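Local coordinates for protein acyl-CoA dehydrogenase (PDB 5LNX) that oxidises saturated acyl-CoA thioesters to their 2,3-dehydroacyl-CoA products, using FAD as cofactor, at residues V260-A263 against K264-V267; A275-G278 against I279-L283. All blocks are in the same frame, centred on the assembly; numbering follows the deposited sequence.

Contact 1. Residues V260-A263 against K264-V267. With FAD (flavin-adenine dinucleotide), chain Q.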
loop_
_atom_site.group_PDB
_atom_site.type_symbol
_atom_site.label_atom_id
_atom_site.label_comp_id
_atom_site.label_asym_id
_atom_site.label_seq_id
_atom_site.Cartn_x
_atom_site.Cartn_y
_atom_site.Cartn_z
ATOM N N VAL D 260 0.455 -3.728 21.492
ATOM C CA VAL D 260 -0.853 -4.025 22.068
ATOM C C VAL D 260 -0.883 -3.567 23.529
ATOM O O VAL D 260 -1.689 -2.722 23.927
ATOM C CB VAL D 260 -1.176 -5.532 21.996
ATOM C CG1 VAL D 260 -2.390 -5.875 22.861
ATOM C CG2 VAL D 260 -1.421 -5.955 20.558
ATOM N N ASP D 261 0.006 -4.164 24.305
ATOM C CA ASP D 261 0.300 -3.817 25.689
ATOM C C ASP D 261 0.404 -2.291 25.901
ATOM O O ASP D 261 -0.243 -1.710 26.788
ATOM C CB ASP D 261 1.647 -4.549 26.062
ATOM C CG ASP D 261 2.214 -4.120 27.405
ATOM O OD1 ASP D 261 2.534 -2.942 27.430
ATOM O OD2 ASP D 261 2.417 -4.899 28.394
ATOM N N TYR D 262 1.235 -1.629 25.123
ATOM C CA TYR D 262 1.382 -0.162 25.305
ATOM C C TYR D 262 0.061 0.559 25.037
ATOM O O TYR D 262 -0.282 1.511 25.731
ATOM C CB TYR D 262 2.467 0.438 24.418
ATOM C CG TYR D 262 2.671 1.917 24.625
ATOM C CD1 TYR D 262 3.525 2.412 25.625
ATOM C CD2 TYR D 262 2.019 2.836 23.810
ATOM C CE1 TYR D 262 3.698 3.779 25.812
ATOM C CE2 TYR D 262 2.168 4.205 24.001
ATOM C CZ TYR D 262 3.017 4.671 24.997
ATOM O OH TYR D 262 3.192 6.042 25.124
ATOM N N ALA D 263 -0.621 0.130 23.982
ATOM C CA ALA D 263 -1.813 0.797 23.457
ATOM C C ALA D 263 -3.006 0.697 24.397
ATOM O O ALA D 263 -3.991 1.430 24.237
ATOM C CB ALA D 263 -2.188 0.199 22.109
ATOM N N LYS D 264 -2.939 -0.306 25.265
ATOM C CA LYS D 264 -3.988 -0.646 26.225
ATOM C C LYS D 264 -3.837 0.186 27.485
ATOM O O LYS D 264 -4.833 0.554 28.126
ATOM C CB LYS D 264 -3.906 -2.133 26.617
ATOM C CG LYS D 264 -4.636 -3.063 25.661
ATOM C CD LYS D 264 -4.228 -4.504 25.855
ATOM C CE LYS D 264 -4.978 -5.107 27.025
ATOM N NZ LYS D 264 -4.437 -6.451 27.353
ATOM N N GLN D 265 -2.578 0.434 27.832
ATOM C CA GLN D 265 -2.161 1.117 29.056
ATOM C C GLN D 265 -2.143 2.623 28.828
ATOM O O GLN D 265 -2.514 3.417 29.699
ATOM C CB GLN D 265 -0.737 0.641 29.449
ATOM C CG GLN D 265 0.101 1.662 30.254
ATOM C CD GLN D 265 1.611 1.736 29.919
ATOM O OE1 GLN D 265 2.174 2.844 29.830
ATOM N NE2 GLN D 265 2.244 0.602 29.648
ATOM N N ARG D 266 -1.662 3.022 27.668
ATOM C CA ARG D 266 -1.476 4.446 27.369
ATOM C C ARG D 266 -2.807 5.155 27.128
ATOM O O ARG D 266 -3.568 4.780 26.230
ATOM C CB ARG D 266 -0.593 4.649 26.147
ATOM C CG ARG D 266 -0.476 6.106 25.747
ATOM C CD ARG D 266 0.326 6.911 26.751
ATOM N NE ARG D 266 0.491 8.278 26.276
ATOM C CZ ARG D 266 1.197 9.215 26.904
ATOM N NH1 ARG D 266 1.727 8.964 28.091
ATOM N NH2 ARG D 266 1.325 10.442 26.366
ATOM N N VAL D 267 -3.038 6.198 27.921
ATOM C CA VAL D 267 -4.310 6.899 27.948
ATOM C C VAL D 267 -4.087 8.288 27.401
ATOM O O VAL D 267 -3.136 8.971 27.793
ATOM C CB VAL D 267 -4.905 6.996 29.387
ATOM C CG1 VAL D 267 -5.140 5.612 29.952
HETATM P PA FAD Q . 0.502 10.009 22.353
HETATM O O1A FAD Q . 0.621 9.062 23.531
HETATM O O2A FAD Q . -0.367 11.221 22.344
HETATM O O5B FAD Q . -0.146 9.160 21.135
HETATM C C5B FAD Q . 0.374 7.871 20.801
HETATM C C4B FAD Q . -0.401 7.228 19.647
HETATM O O4B FAD Q . -1.788 7.265 19.957
HETATM C C3B FAD Q . -0.208 7.952 18.334
HETATM O O3B FAD Q . 0.018 7.023 17.271
HETATM C C2B FAD Q . -1.494 8.705 18.116
HETATM O O2B FAD Q . -1.818 8.716 16.724
HETATM C C1B FAD Q . -2.485 7.878 18.893
HETATM N N9A FAD Q . -3.651 8.601 19.394
HETATM C C8A FAD Q . -3.840 9.084 20.635
HETATM N N7A FAD Q . -5.073 9.638 20.755
HETATM C C5A FAD Q . -5.685 9.466 19.560
HETATM C C6A FAD Q . -7.003 9.767 18.977
HETATM N N6A FAD Q . -7.912 10.410 19.718
HETATM N N1A FAD Q . -7.247 9.375 17.697
HETATM C C2A FAD Q . -6.319 8.737 16.945
HETATM N N3A FAD Q . -5.118 8.417 17.427
HETATM C C4A FAD Q . -4.749 8.759 18.679
HETATM N N1 FAD Q . 6.717 18.725 21.704
HETATM C C2 FAD Q . 6.770 20.078 21.871
HETATM O O2 FAD Q . 5.791 20.670 22.381
HETATM N N3 FAD Q . 7.852 20.794 21.471
HETATM C C4 FAD Q . 8.926 20.243 20.897
HETATM O O4 FAD Q . 9.904 20.941 20.565
HETATM C C4X FAD Q . 8.938 18.792 20.687
HETATM N N5 FAD Q . 9.985 18.189 20.093
HETATM C C5X FAD Q . 10.001 16.844 19.905
HETATM C C6 FAD Q . 11.125 16.243 19.349
HETATM C C7 FAD Q . 11.154 14.882 19.140
HETATM C C7M FAD Q . 12.358 14.252 18.505
HETATM C C8 FAD Q . 10.020 14.060 19.573
HETATM C C8M FAD Q . 10.022 12.574 19.361
HETATM C C9 FAD Q . 8.909 14.650 20.143
HETATM C C9A FAD Q . 8.837 16.021 20.344
HETATM N N10 FAD Q . 7.698 16.646 20.944
HETATM C C10 FAD Q . 7.745 18.035 21.137
HETATM C "C1'" FAD Q . 6.532 15.883 21.435
HETATM C "C2'" FAD Q . 5.525 15.461 20.385
HETATM O "O2'" FAD Q . 4.750 16.613 20.130
HETATM C "C3'" FAD Q . 4.656 14.302 20.882
HETATM O "O3'" FAD Q . 5.394 13.061 20.780
HETATM C "C4'" FAD Q . 3.300 14.136 20.177
HETATM O "O4'" FAD Q . 2.571 15.373 20.191
HETATM C "C5'" FAD Q . 2.437 13.031 20.790
HETATM O "O5'" FAD Q . 2.824 12.744 22.143
HETATM P P FAD Q . 3.040 11.218 22.713
HETATM O O1P FAD Q . 4.417 10.814 22.213
HETATM O O2P FAD Q . 2.672 11.056 24.176
HETATM O O3P FAD Q . 1.986 10.350 21.836
#
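The carbonyl oxygen Y262 O is gripped twice from the following turn: R266 N bonds to it at 2.8 Å, with an N-H...O angle of 155°, and Q265 N adds a weak bond at 3.3 Å. R266 is the first residue to leave helical geometry, and its side chain runs alongside that of Y262, both pointing the same way. R266 CB sits over one face of the Y262 ring, 3.9 Å from its centroid, in a CH-pi contact displaced toward the rim, while R266 CD passes 3.4 Å from Y262 OH. Y262 CG stands anti to the backbone N (chi1 -178°), which carries the ring along the path of the arginine; ring and guanidinium planes differ by 21°. This is the C-terminal end of helix 229-265 in the helical C-terminal domain, and here it delivers an arginine to the diphosphate of FAD. R266 NE bonds to FAD O1A at 2.9 Å, and NH2 adds a weak bond to the same oxygen. NH1 turns to P126 O of the third subunit, so the positive group, which probably offsets phosphate charge, also joins two chains at the cofactor. The Y262 ring also stacks on that of Y336. Further back along the helix, V260 CG1 rests 3.8 Å from K264 CD, the two side chains running side by side; V260 packs on L375 and K264 on L376 of the second subunit.

Contact 2. Residues A275-G278 against I279-L283. With FAD (flavin-adenine dinucleotide), chain Q.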
loop_
_atom_site.group_PDB
_atom_site.type_symbol
_atom_site.label_atom_id
_atom_site.label_comp_id
_atom_site.label_asym_id
_atom_site.label_seq_id
_atom_site.Cartn_x
_atom_site.Cartn_y
_atom_site.Cartn_z
ATOM N N ALA D 275 -8.607 2.334 21.976
ATOM C CA ALA D 275 -10.051 2.511 21.762
ATOM C C ALA D 275 -10.308 3.242 20.441
ATOM O O ALA D 275 -11.436 3.349 19.968
ATOM C CB ALA D 275 -10.666 3.288 22.920
ATOM N N ASN D 276 -9.250 3.804 19.885
ATOM C CA ASN D 276 -9.310 4.471 18.598
ATOM C C ASN D 276 -9.012 3.534 17.448
ATOM O O ASN D 276 -7.982 2.869 17.437
ATOM C CB ASN D 276 -8.310 5.598 18.564
ATOM C CG ASN D 276 -8.554 6.607 19.647
ATOM O OD1 ASN D 276 -9.566 7.302 19.637
ATOM N ND2 ASN D 276 -7.599 6.744 20.550
ATOM N N GLN D 277 -9.940 3.477 16.502
ATOM C CA GLN D 277 -9.844 2.605 15.339
ATOM C C GLN D 277 -8.604 2.918 14.477
ATOM O O GLN D 277 -7.997 2.043 13.899
ATOM C CB GLN D 277 -11.132 2.690 14.525
ATOM C CG GLN D 277 -12.226 1.779 15.040
ATOM C CD GLN D 277 -13.456 1.775 14.153
ATOM O OE1 GLN D 277 -13.633 2.659 13.300
ATOM N NE2 GLN D 277 -14.374 0.858 14.432
ATOM N N GLY D 278 -8.227 4.185 14.426
ATOM C CA GLY D 278 -6.944 4.579 13.845
ATOM C C GLY D 278 -5.829 3.667 14.344
ATOM O O GLY D 278 -4.946 3.270 13.569
ATOM N N ILE D 279 -5.888 3.319 15.629
ATOM C CA ILE D 279 -4.827 2.542 16.295
ATOM C C ILE D 279 -5.142 1.056 16.257
ATOM O O ILE D 279 -4.401 0.276 15.671
ATOM C CB ILE D 279 -4.604 3.009 17.747
ATOM C CG1 ILE D 279 -3.963 4.395 17.780
ATOM C CG2 ILE D 279 -3.745 2.036 18.527
ATOM C CD1 ILE D 279 -2.656 4.506 17.023
ATOM N N SER D 280 -6.282 0.673 16.817
ATOM C CA SER D 280 -6.691 -0.750 16.828
ATOM C C SER D 280 -6.582 -1.441 15.461
ATOM O O SER D 280 -6.110 -2.562 15.383
ATOM C CB SER D 280 -8.100 -0.946 17.405
ATOM O OG SER D 280 -9.033 -0.214 16.665
ATOM N N PHE D 281 -7.000 -0.769 14.401
ATOM C CA PHE D 281 -6.968 -1.339 13.032
ATOM C C PHE D 281 -5.559 -1.698 12.513
ATOM O O PHE D 281 -5.404 -2.683 11.786
ATOM C CB PHE D 281 -7.629 -0.392 12.017
ATOM C CG PHE D 281 -9.132 -0.523 11.937
ATOM C CD1 PHE D 281 -9.886 -0.871 13.052
ATOM C CD2 PHE D 281 -9.799 -0.254 10.745
ATOM C CE1 PHE D 281 -11.269 -0.970 12.966
ATOM C CE2 PHE D 281 -11.188 -0.347 10.652
ATOM C CZ PHE D 281 -11.923 -0.701 11.769
ATOM N N LYS D 282 -4.569 -0.880 12.872
ATOM C CA LYS D 282 -3.150 -1.206 12.712
ATOM C C LYS D 282 -2.747 -2.498 13.421
ATOM O O LYS D 282 -1.955 -3.309 12.903
ATOM C CB LYS D 282 -2.270 -0.109 13.289
ATOM C CG LYS D 282 -2.275 1.188 12.495
ATOM C CD LYS D 282 -1.268 2.163 13.073
ATOM C CE LYS D 282 -1.427 3.548 12.479
ATOM N NZ LYS D 282 -1.256 3.575 10.995
ATOM N N LEU D 283 -3.265 -2.670 14.616
ATOM C CA LEU D 283 -2.901 -3.795 15.455
ATOM C C LEU D 283 -3.412 -5.060 14.809
ATOM O O LEU D 283 -2.759 -6.121 14.850
ATOM C CB LEU D 283 -3.512 -3.634 16.876
ATOM C CG LEU D 283 -2.925 -2.505 17.740
ATOM C CD1 LEU D 283 -3.699 -2.358 19.033
ATOM C CD2 LEU D 283 -1.462 -2.760 18.065
HETATM P PA FAD Q . 0.502 10.009 22.353
HETATM O O1A FAD Q . 0.621 9.062 23.531
HETATM O O2A FAD Q . -0.367 11.221 22.344
HETATM O O5B FAD Q . -0.146 9.160 21.135
HETATM C C5B FAD Q . 0.374 7.871 20.801
HETATM C C4B FAD Q . -0.401 7.228 19.647
HETATM O O4B FAD Q . -1.788 7.265 19.957
HETATM C C3B FAD Q . -0.208 7.952 18.334
HETATM O O3B FAD Q . 0.018 7.023 17.271
HETATM C C2B FAD Q . -1.494 8.705 18.116
HETATM O O2B FAD Q . -1.818 8.716 16.724
HETATM C C1B FAD Q . -2.485 7.878 18.893
HETATM N N9A FAD Q . -3.651 8.601 19.394
HETATM C C8A FAD Q . -3.840 9.084 20.635
HETATM N N7A FAD Q . -5.073 9.638 20.755
HETATM C C5A FAD Q . -5.685 9.466 19.560
HETATM C C6A FAD Q . -7.003 9.767 18.977
HETATM N N6A FAD Q . -7.912 10.410 19.718
HETATM N N1A FAD Q . -7.247 9.375 17.697
HETATM C C2A FAD Q . -6.319 8.737 16.945
HETATM N N3A FAD Q . -5.118 8.417 17.427
HETATM C C4A FAD Q . -4.749 8.759 18.679
HETATM N N1 FAD Q . 6.717 18.725 21.704
HETATM C C2 FAD Q . 6.770 20.078 21.871
HETATM O O2 FAD Q . 5.791 20.670 22.381
HETATM N N3 FAD Q . 7.852 20.794 21.471
HETATM C C4 FAD Q . 8.926 20.243 20.897
HETATM O O4 FAD Q . 9.904 20.941 20.565
HETATM C C4X FAD Q . 8.938 18.792 20.687
HETATM N N5 FAD Q . 9.985 18.189 20.093
HETATM C C5X FAD Q . 10.001 16.844 19.905
HETATM C C6 FAD Q . 11.125 16.243 19.349
HETATM C C7 FAD Q . 11.154 14.882 19.140
HETATM C C7M FAD Q . 12.358 14.252 18.505
HETATM C C8 FAD Q . 10.020 14.060 19.573
HETATM C C8M FAD Q . 10.022 12.574 19.361
HETATM C C9 FAD Q . 8.909 14.650 20.143
HETATM C C9A FAD Q . 8.837 16.021 20.344
HETATM N N10 FAD Q . 7.698 16.646 20.944
HETATM C C10 FAD Q . 7.745 18.035 21.137
HETATM C "C1'" FAD Q . 6.532 15.883 21.435
HETATM C "C2'" FAD Q . 5.525 15.461 20.385
HETATM O "O2'" FAD Q . 4.750 16.613 20.130
HETATM C "C3'" FAD Q . 4.656 14.302 20.882
HETATM O "O3'" FAD Q . 5.394 13.061 20.780
HETATM C "C4'" FAD Q . 3.300 14.136 20.177
HETATM O "O4'" FAD Q . 2.571 15.373 20.191
HETATM C "C5'" FAD Q . 2.437 13.031 20.790
HETATM O "O5'" FAD Q . 2.824 12.744 22.143
HETATM P P FAD Q . 3.040 11.218 22.713
HETATM O O1P FAD Q . 4.417 10.814 22.213
HETATM O O2P FAD Q . 2.672 11.056 24.176
HETATM O O3P FAD Q . 1.986 10.350 21.836
#
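N276 O accepts from both I279 N and S280 N, each at 2.8 Å, and so fastens the first turn of helix 277-305, with N276 as its N-cap residue. The bond from S280 N lies in the carbonyl plane, whereas I279 N approaches from above it; S280 OG adds a weak third link. The N276 side chain does no capping: its amide lies against the adenine of FAD, with ND2 3.5 Å from FAD C6A, and a hydrogen bond from ND2 to I273 O steadies it there. I279 CG1, anti to its carbonyl carbon (chi1 -70°), directs CD1 to the ribose, 3.7 Å from FAD O3B. Q277 CB lies over a face of the F281 ring, one turn further along the helix, 4.3 Å from its centroid, and the extended glutamine runs beside the phenyl group. Its amide reaches the fourth subunit: OE1 accepts from G278 N of that chain, and NE2 bonds to N1A of another FAD. An alanine at Q277 would probably leave that adenine nitrogen and G278 N of the fourth subunit without their mates and uncover part of the F281 ring. F281 N bonds to Q277 O at 3.0 Å, tilted 26° from the carbonyl plane.

Contact 1 ends helix 229-265 and contact 2 begins helix 277-305; the chain between the two helices forms the short antiparallel strands 267-268 and 271-272, the first starting within contact 1. Both are partly buried, but only contact 1 has exposed residues, D261, K264 and Q265, among those that touch. Their centres are 11 Å apart, and packing joins them directly: L283 CD2 lies 4.0 Å from V260 N, and L283 CD1 also meets A263 CB. They attend to different portions of one FAD, while Q277 of contact 2 reaches a second FAD. The helix end of 260-267 offers a cationic group to the diphosphate, whereas 275-283 sets an amide and an aliphatic branch against adenine and ribose. Each also packs on the second subunit.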